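Local coordinates for protein nidogen (Mus musculus, PDB 1NPE) that probably binds laminin through a six-bladed YWTD beta-propeller domain, as part of the basement-membrane glycoprotein also called entactin, at residues K11-P16 with A27-H32; L86-R91 with T129-G134; P146-S151 with D164-P169. All blocks are in the same frame, centred on the assembly; numbering follows the deposited sequence.

Interaction 1 (K11-P16 with A27-H32); sequences KIERLP and AKAFLH. With CD (cadmium ion), chain E.
I12 and R14 of strand 11-16 carry the backbone pairing with the antiparallel segment 27-32. I12 N bonds L31 O at 3.0 Å. I12 O is held by F30 N at 2.9 Å and, weakly, by L31 N, because F30 and L31 both face I12 in a classic beta bulge. Beyond it, R14 N bonds K28 O and K28 N returns the bond to R14 O at 2.9 Å. At the bulge the F30 side chain lies alongside that of I12, pointing the same way. A chi1 of 163°, CG anti to the backbone N, sets the F30 ring there, with I12 CG2 3.7 Å from F30 CD2, at the ring edge. R14, extended from CG to NE, runs beside F30: CB packs on CB of F30, and the guanidinium sits oblique to the ring. E13, whose CB starts away from segment 27-32, bends back at chi2 (76°), bringing E13 OE1 to 3.4 Å from A29 CA. K11 NZ meets E13 OE1 at 2.9 Å from above the carboxylate plane, a salt bridge along one strand. K11 CB also touches the H32 ring, whose ND1 binds the cadmium ion at 2.5 Å. A water and an acidic side chain of a neighbouring chain share that metal. The hairpin forms the outer part of the first propeller blade; I12 also touches W52, I38 and L41, F30 touches V50, and R14 touches H3 and L5 of strand 2-8. I12 and F30 thus supply apolar packing on a face where R14 and K28 add positive charge, while K11, E13 and H32 gather on the other side, where K11 probably offsets the negative charge of E13.

Interaction 2 (L86-R91 with T129-G134); sequences LDHLGR and TDPVRG
P131 has the most surface buried here, its ring pressed between L86, D87 and H88. CG of P131 meets CD2 of H88 at 3.5 Å, and the two side chains cross at about a right angle. The imidazole is brought there by a chi1 of 62°, with CG between the backbone N and the carbonyl carbon, and CG of L89 lies over one of its faces. CB of P131 comes within 3.7 Å of OD1 of D87, while CD1 of L89 reaches P131 O at 3.9 Å. L86, next in buried surface, has a CB that starts away from the other segment; it packs its side chain on I93 and A42 and offers its carbonyl instead. That oxygen accepts from OG1 of T129, at a modelled 2.4 Å so short that its exact length is doubtful. L86 O also faces CG of P131 at 3.6 Å. Strands 81-87 and 124-130 are the first strands of adjacent propeller blades, and the short segments 86-89 and 129-132 run 13° apart; the T129 hydroxyl reaches from one blade to the L86 carbonyl of the other. Beyond L86 the chain is turned by D87: OD1 accepts from G90 N at 2.9 Å, almost straight at 172°, and weakly from L89 N, an Asx motif. Without the D87 carboxylate, as with an alanine here, G90 N would probably lose its acceptor and the turn carrying H88 and L89 would be freer to shift. R91 NH2 also bonds H88 O, and forms a salt bridge with D44. Proline CH groups thus pack on an imidazole and on polar oxygens at the surface, beside a polar link whose length is doubtful.

Interaction 3 (P146-S151 with D164-P169); sequences PKIETS and DNLGLP
P146 and L166 meet beside strand 147-152, the proline ring lying against the backbone and CB of the leucine. CG of P146 approaches L166 O to 3.2 Å, and its CB faces G167 O. On the same proline, CB of P146 packs against CD of P169 at 3.8 Å. From there L166 stretches along the strand: with CG anti to the carbonyl carbon (chi1 -73°) and an extended chi2, CD1 of L166 lands 3.5 Å from CA of K147. I148 crosses L166 at about a right angle, CG1 of I148 meeting that same CD1 of L166 at 3.9 Å. Strand 147-152 is the third of its propeller blade, and segment 164-169 is the link from the outermost strand 159-162 to strand 169-175, the first of the next blade. W183 of that next blade touches both I148 and L166, extending the apolar layer across the blade boundary. I148 and P169 slide past each other in opposite directions: a bend at chi2 (-65°) brings CD1 of I148 to 3.8 Å from CB of P169. The segments meet through van der Waals contacts alone, while polar grips lie to the sides. The carboxylate of D185 takes the amides of G167 and L168, one on each oxygen, and K147, whose CB starts away from segment 164-169, has its NZ bonded to G120 O and paired with E149 OE2.

How the interactions relate
From the N terminus, interaction 1 comes first and closes a ten-residue connection between 11-16 and 27-32, within the blade that the C-terminal strand 256-259 completes. Interaction 2 opens later and spans 37 residues, nearly a whole blade, joining the ends of first strands 81-87 and 124-130. Interaction 3 then closes a 12-residue span that includes strand 159-162, tying the blade that begins with 124-130 to the passage into 169-175. The three follow in series, none nesting or crossing. Interactions 2 and 3 reach the same sheet, with nearest atoms about 4 Å apart, whereas interactions 1 and 3 lie on opposite sides of the chain's centre, their centres 31 Å apart.

Interaction 1 (K11-P16 with A27-H32)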
# COMPACT_ATOMS: atom_id res chain seq x y z
N LYS A 11 10.08 -2.44 -11.93
CA LYS A 11 9.51 -2.82 -13.23
C LYS A 11 8.02 -3.13 -13.22
O LYS A 11 7.38 -3.19 -12.17
CB LYS A 11 10.23 -4.06 -13.76
CG LYS A 11 10.21 -5.23 -12.78
CD LYS A 11 10.87 -6.48 -13.34
CE LYS A 11 10.05 -7.09 -14.47
NZ LYS A 11 10.66 -8.36 -14.92
N ILE A 12 7.47 -3.27 -14.42
CA ILE A 12 6.08 -3.65 -14.62
C ILE A 12 6.17 -4.80 -15.63
O ILE A 12 6.74 -4.63 -16.71
CB ILE A 12 5.21 -2.53 -15.24
CG1 ILE A 12 5.04 -1.37 -14.26
CG2 ILE A 12 3.83 -3.08 -15.61
CD1 ILE A 12 4.25 -0.21 -14.86
N GLU A 13 5.64 -5.96 -15.27
CA GLU A 13 5.66 -7.13 -16.14
C GLU A 13 4.41 -7.23 -17.01
O GLU A 13 3.34 -6.75 -16.64
CB GLU A 13 5.83 -8.41 -15.32
CG GLU A 13 6.13 -9.68 -16.13
CD GLU A 13 7.56 -9.76 -16.65
OE1 GLU A 13 8.30 -8.76 -16.60
OE2 GLU A 13 7.96 -10.85 -17.12
N ARG A 14 4.55 -7.90 -18.15
CA ARG A 14 3.46 -8.07 -19.10
C ARG A 14 3.38 -9.50 -19.64
O ARG A 14 4.41 -10.09 -19.99
CB ARG A 14 3.67 -7.10 -20.26
CG ARG A 14 2.74 -7.29 -21.43
CD ARG A 14 3.15 -6.40 -22.60
NE ARG A 14 2.13 -6.44 -23.65
CZ ARG A 14 2.00 -5.52 -24.60
NH1 ARG A 14 2.82 -4.48 -24.65
NH2 ARG A 14 1.02 -5.64 -25.49
N LEU A 15 2.17 -10.05 -19.69
CA LEU A 15 1.96 -11.38 -20.25
C LEU A 15 0.58 -11.49 -20.88
O LEU A 15 -0.41 -11.05 -20.30
CB LEU A 15 2.19 -12.50 -19.23
CG LEU A 15 1.22 -12.72 -18.07
CD1 LEU A 15 1.20 -14.20 -17.71
CD2 LEU A 15 1.65 -11.88 -16.90
N PRO A 16 0.51 -12.08 -22.07
CA PRO A 16 -0.71 -12.29 -22.85
C PRO A 16 -1.76 -13.16 -22.18
O PRO A 16 -1.43 -14.05 -21.40
CB PRO A 16 -0.20 -12.96 -24.12
CG PRO A 16 1.21 -12.48 -24.23
CD PRO A 16 1.68 -12.59 -22.81
N ALA A 27 5.80 -14.10 -21.14
CA ALA A 27 5.94 -13.00 -20.19
C ALA A 27 7.25 -12.22 -20.40
O ALA A 27 8.35 -12.76 -20.25
CB ALA A 27 5.86 -13.52 -18.77
N LYS A 28 7.10 -10.94 -20.74
CA LYS A 28 8.25 -10.07 -20.96
C LYS A 28 7.99 -8.75 -20.23
O LYS A 28 6.84 -8.41 -19.94
CB LYS A 28 8.46 -9.81 -22.46
CG LYS A 28 7.33 -9.03 -23.13
CD LYS A 28 7.45 -9.01 -24.66
CE LYS A 28 6.30 -8.20 -25.28
NZ LYS A 28 6.26 -8.30 -26.78
N ALA A 29 9.06 -8.03 -19.93
CA ALA A 29 8.95 -6.76 -19.24
C ALA A 29 8.27 -5.71 -20.10
O ALA A 29 8.55 -5.57 -21.30
CB ALA A 29 10.32 -6.26 -18.82
N PHE A 30 7.31 -5.00 -19.50
CA PHE A 30 6.60 -3.94 -20.19
C PHE A 30 7.44 -2.67 -20.09
O PHE A 30 7.63 -1.95 -21.06
CB PHE A 30 5.24 -3.69 -19.54
CG PHE A 30 4.61 -2.37 -19.90
CD1 PHE A 30 4.41 -2.02 -21.24
CD2 PHE A 30 4.23 -1.47 -18.92
CE1 PHE A 30 3.84 -0.80 -21.58
CE2 PHE A 30 3.66 -0.25 -19.24
CZ PHE A 30 3.46 0.09 -20.58
N LEU A 31 7.97 -2.44 -18.89
CA LEU A 31 8.74 -1.24 -18.65
C LEU A 31 9.68 -1.44 -17.48
O LEU A 31 9.35 -2.12 -16.50
CB LEU A 31 7.78 -0.11 -18.31
CG LEU A 31 8.11 1.34 -18.66
CD1 LEU A 31 8.13 1.52 -20.17
CD2 LEU A 31 7.05 2.24 -18.04
N HIS A 32 10.87 -0.86 -17.59
CA HIS A 32 11.86 -0.91 -16.53
C HIS A 32 12.05 0.51 -15.98
O HIS A 32 12.39 1.43 -16.72
CB HIS A 32 13.21 -1.41 -17.05
CG HIS A 32 13.35 -2.90 -17.04
ND1 HIS A 32 13.46 -3.64 -18.19
CD2 HIS A 32 13.43 -3.78 -16.02
CE1 HIS A 32 13.60 -4.92 -17.88
NE2 HIS A 32 13.59 -5.03 -16.57
CD CD E . 14.27 -2.31 -20.15
O HOH W 1 12.94 0.05 -20.11

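Interaction 2 (L86-R91 with T129-G134)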
# COMPACT_ATOMS: atom_id res chain seq x y z
N LEU A 86 -9.31 4.55 -12.76
CA LEU A 86 -9.61 5.56 -13.77
C LEU A 86 -11.07 5.70 -14.15
O LEU A 86 -11.88 4.83 -13.90
CB LEU A 86 -8.83 5.24 -15.04
CG LEU A 86 -7.36 4.84 -14.93
CD1 LEU A 86 -6.96 4.14 -16.19
CD2 LEU A 86 -6.47 6.05 -14.68
N ASP A 87 -11.39 6.85 -14.72
CA ASP A 87 -12.71 7.16 -15.25
C ASP A 87 -12.36 7.40 -16.71
O ASP A 87 -11.92 8.50 -17.07
CB ASP A 87 -13.28 8.44 -14.63
CG ASP A 87 -14.61 8.88 -15.27
OD1 ASP A 87 -15.15 8.17 -16.15
OD2 ASP A 87 -15.12 9.95 -14.89
N HIS A 88 -12.47 6.36 -17.52
CA HIS A 88 -12.13 6.46 -18.94
C HIS A 88 -13.11 7.34 -19.73
O HIS A 88 -12.78 7.79 -20.83
CB HIS A 88 -12.02 5.06 -19.55
CG HIS A 88 -13.29 4.27 -19.50
ND1 HIS A 88 -14.09 4.07 -20.60
CD2 HIS A 88 -13.89 3.62 -18.48
CE1 HIS A 88 -15.13 3.34 -20.26
NE2 HIS A 88 -15.04 3.05 -18.97
N LEU A 89 -14.28 7.60 -19.16
CA LEU A 89 -15.28 8.44 -19.81
C LEU A 89 -15.03 9.91 -19.49
O LEU A 89 -14.85 10.73 -20.40
CB LEU A 89 -16.69 8.04 -19.38
CG LEU A 89 -17.10 6.63 -19.81
CD1 LEU A 89 -18.44 6.28 -19.20
CD2 LEU A 89 -17.13 6.54 -21.34
N GLY A 90 -15.00 10.23 -18.20
CA GLY A 90 -14.76 11.59 -17.75
C GLY A 90 -13.31 12.03 -17.86
O GLY A 90 -13.01 13.21 -17.69
N ARG A 91 -12.42 11.08 -18.13
CA ARG A 91 -10.98 11.35 -18.28
C ARG A 91 -10.29 11.77 -16.98
O ARG A 91 -9.59 12.78 -16.94
CB ARG A 91 -10.75 12.43 -19.35
CG ARG A 91 -11.31 12.14 -20.73
CD ARG A 91 -10.41 11.23 -21.55
NE ARG A 91 -10.60 9.82 -21.22
CZ ARG A 91 -9.73 8.86 -21.49
NH1 ARG A 91 -8.58 9.12 -22.10
NH2 ARG A 91 -10.02 7.61 -21.16
N THR A 129 -13.05 1.67 -10.11
CA THR A 129 -14.18 2.44 -10.59
C THR A 129 -15.09 1.57 -11.45
O THR A 129 -14.70 0.49 -11.89
CB THR A 129 -13.75 3.59 -11.51
OG1 THR A 129 -12.87 3.08 -12.52
CG2 THR A 129 -13.09 4.72 -10.75
N ASP A 130 -16.29 2.09 -11.68
CA ASP A 130 -17.30 1.48 -12.55
C ASP A 130 -17.84 2.74 -13.22
O ASP A 130 -18.92 3.22 -12.90
CB ASP A 130 -18.39 0.79 -11.73
CG ASP A 130 -19.46 0.13 -12.62
OD1 ASP A 130 -19.23 -0.05 -13.83
OD2 ASP A 130 -20.53 -0.20 -12.08
N PRO A 131 -17.05 3.33 -14.14
CA PRO A 131 -17.41 4.55 -14.87
C PRO A 131 -18.80 4.63 -15.47
O PRO A 131 -19.42 5.69 -15.42
CB PRO A 131 -16.32 4.62 -15.94
CG PRO A 131 -15.13 4.01 -15.24
CD PRO A 131 -15.76 2.80 -14.61
N VAL A 132 -19.30 3.52 -16.00
CA VAL A 132 -20.63 3.53 -16.61
C VAL A 132 -21.75 3.81 -15.59
O VAL A 132 -22.68 4.57 -15.90
CB VAL A 132 -20.90 2.23 -17.42
CG1 VAL A 132 -22.21 2.35 -18.19
CG2 VAL A 132 -19.75 1.96 -18.40
N ARG A 133 -21.65 3.24 -14.39
CA ARG A 133 -22.67 3.46 -13.36
C ARG A 133 -22.32 4.57 -12.35
O ARG A 133 -23.11 4.87 -11.45
CB ARG A 133 -23.01 2.16 -12.61
CG ARG A 133 -23.81 1.13 -13.41
CD ARG A 133 -22.93 0.00 -13.93
NE ARG A 133 -23.19 -0.31 -15.33
CZ ARG A 133 -22.26 -0.69 -16.21
NH1 ARG A 133 -20.99 -0.82 -15.84
NH2 ARG A 133 -22.60 -0.94 -17.47
N GLY A 134 -21.12 5.15 -12.51
CA GLY A 134 -20.67 6.23 -11.64
C GLY A 134 -20.33 5.88 -10.21
O GLY A 134 -20.49 6.70 -9.30

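Interaction 3 (P146-S151 with D164-P169)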
# COMPACT_ATOMS: atom_id res chain seq x y z
N PRO A 146 -11.04 -2.64 9.65
CA PRO A 146 -10.91 -2.81 8.20
C PRO A 146 -12.27 -2.64 7.52
O PRO A 146 -13.30 -2.96 8.10
CB PRO A 146 -10.41 -4.26 8.09
CG PRO A 146 -11.07 -4.92 9.26
CD PRO A 146 -10.84 -3.91 10.36
N LYS A 147 -12.28 -2.14 6.29
CA LYS A 147 -13.54 -1.94 5.60
C LYS A 147 -13.47 -1.83 4.09
O LYS A 147 -12.40 -1.63 3.51
CB LYS A 147 -14.26 -0.71 6.17
CG LYS A 147 -13.41 0.55 6.18
CD LYS A 147 -14.10 1.71 6.88
CE LYS A 147 -13.22 2.96 6.78
NZ LYS A 147 -13.88 4.19 7.30
N ILE A 148 -14.60 -2.09 3.46
CA ILE A 148 -14.76 -1.96 2.01
C ILE A 148 -15.78 -0.83 1.92
O ILE A 148 -16.86 -0.91 2.51
CB ILE A 148 -15.37 -3.24 1.37
CG1 ILE A 148 -14.55 -4.48 1.73
CG2 ILE A 148 -15.43 -3.08 -0.15
CD1 ILE A 148 -13.14 -4.48 1.17
N GLU A 149 -15.42 0.25 1.24
CA GLU A 149 -16.35 1.38 1.11
C GLU A 149 -16.69 1.68 -0.32
O GLU A 149 -15.99 1.28 -1.25
CB GLU A 149 -15.76 2.65 1.74
CG GLU A 149 -15.52 2.62 3.23
CD GLU A 149 -15.26 4.01 3.80
OE1 GLU A 149 -16.24 4.75 4.05
OE2 GLU A 149 -14.08 4.36 4.00
N THR A 150 -17.79 2.41 -0.49
CA THR A 150 -18.22 2.82 -1.81
C THR A 150 -18.74 4.25 -1.74
O THR A 150 -19.07 4.75 -0.67
CB THR A 150 -19.34 1.90 -2.39
OG1 THR A 150 -19.58 2.27 -3.75
CG2 THR A 150 -20.64 2.07 -1.64
N SER A 151 -18.76 4.90 -2.89
CA SER A 151 -19.28 6.25 -3.00
C SER A 151 -19.49 6.52 -4.47
O SER A 151 -19.07 5.71 -5.32
CB SER A 151 -18.30 7.28 -2.43
OG SER A 151 -17.28 7.60 -3.36
N ASP A 164 -17.59 -6.32 8.89
CA ASP A 164 -17.40 -7.54 9.68
C ASP A 164 -16.63 -8.59 8.90
O ASP A 164 -16.65 -8.61 7.67
CB ASP A 164 -18.75 -8.12 10.09
CG ASP A 164 -19.51 -7.23 11.04
OD1 ASP A 164 -18.94 -6.22 11.54
OD2 ASP A 164 -20.68 -7.54 11.32
N ASN A 165 -15.99 -9.49 9.64
CA ASN A 165 -15.22 -10.58 9.06
C ASN A 165 -14.24 -10.15 7.98
O ASN A 165 -14.16 -10.75 6.91
CB ASN A 165 -16.16 -11.67 8.54
CG ASN A 165 -16.98 -12.30 9.65
OD1 ASN A 165 -18.19 -12.50 9.50
ND2 ASN A 165 -16.33 -12.63 10.76
N LEU A 166 -13.55 -9.04 8.24
CA LEU A 166 -12.52 -8.53 7.34
C LEU A 166 -11.25 -8.45 8.16
O LEU A 166 -11.31 -8.14 9.35
CB LEU A 166 -12.88 -7.12 6.82
CG LEU A 166 -13.99 -6.92 5.79
CD1 LEU A 166 -14.14 -5.42 5.48
CD2 LEU A 166 -13.67 -7.68 4.52
N GLY A 167 -10.11 -8.75 7.55
CA GLY A 167 -8.85 -8.69 8.25
C GLY A 167 -7.93 -7.68 7.59
O GLY A 167 -7.72 -6.58 8.12
N LEU A 168 -7.38 -8.04 6.44
CA LEU A 168 -6.51 -7.17 5.69
C LEU A 168 -6.96 -7.12 4.22
O LEU A 168 -6.39 -7.81 3.37
CB LEU A 168 -5.06 -7.65 5.79
CG LEU A 168 -4.43 -7.75 7.19
CD1 LEU A 168 -3.04 -8.41 7.12
CD2 LEU A 168 -4.33 -6.37 7.84
N PRO A 169 -8.06 -6.39 3.93
CA PRO A 169 -8.53 -6.31 2.54
C PRO A 169 -7.55 -5.45 1.76
O PRO A 169 -7.57 -4.22 1.86
CB PRO A 169 -9.91 -5.66 2.68
CG PRO A 169 -9.79 -4.83 3.92
CD PRO A 169 -9.00 -5.73 4.85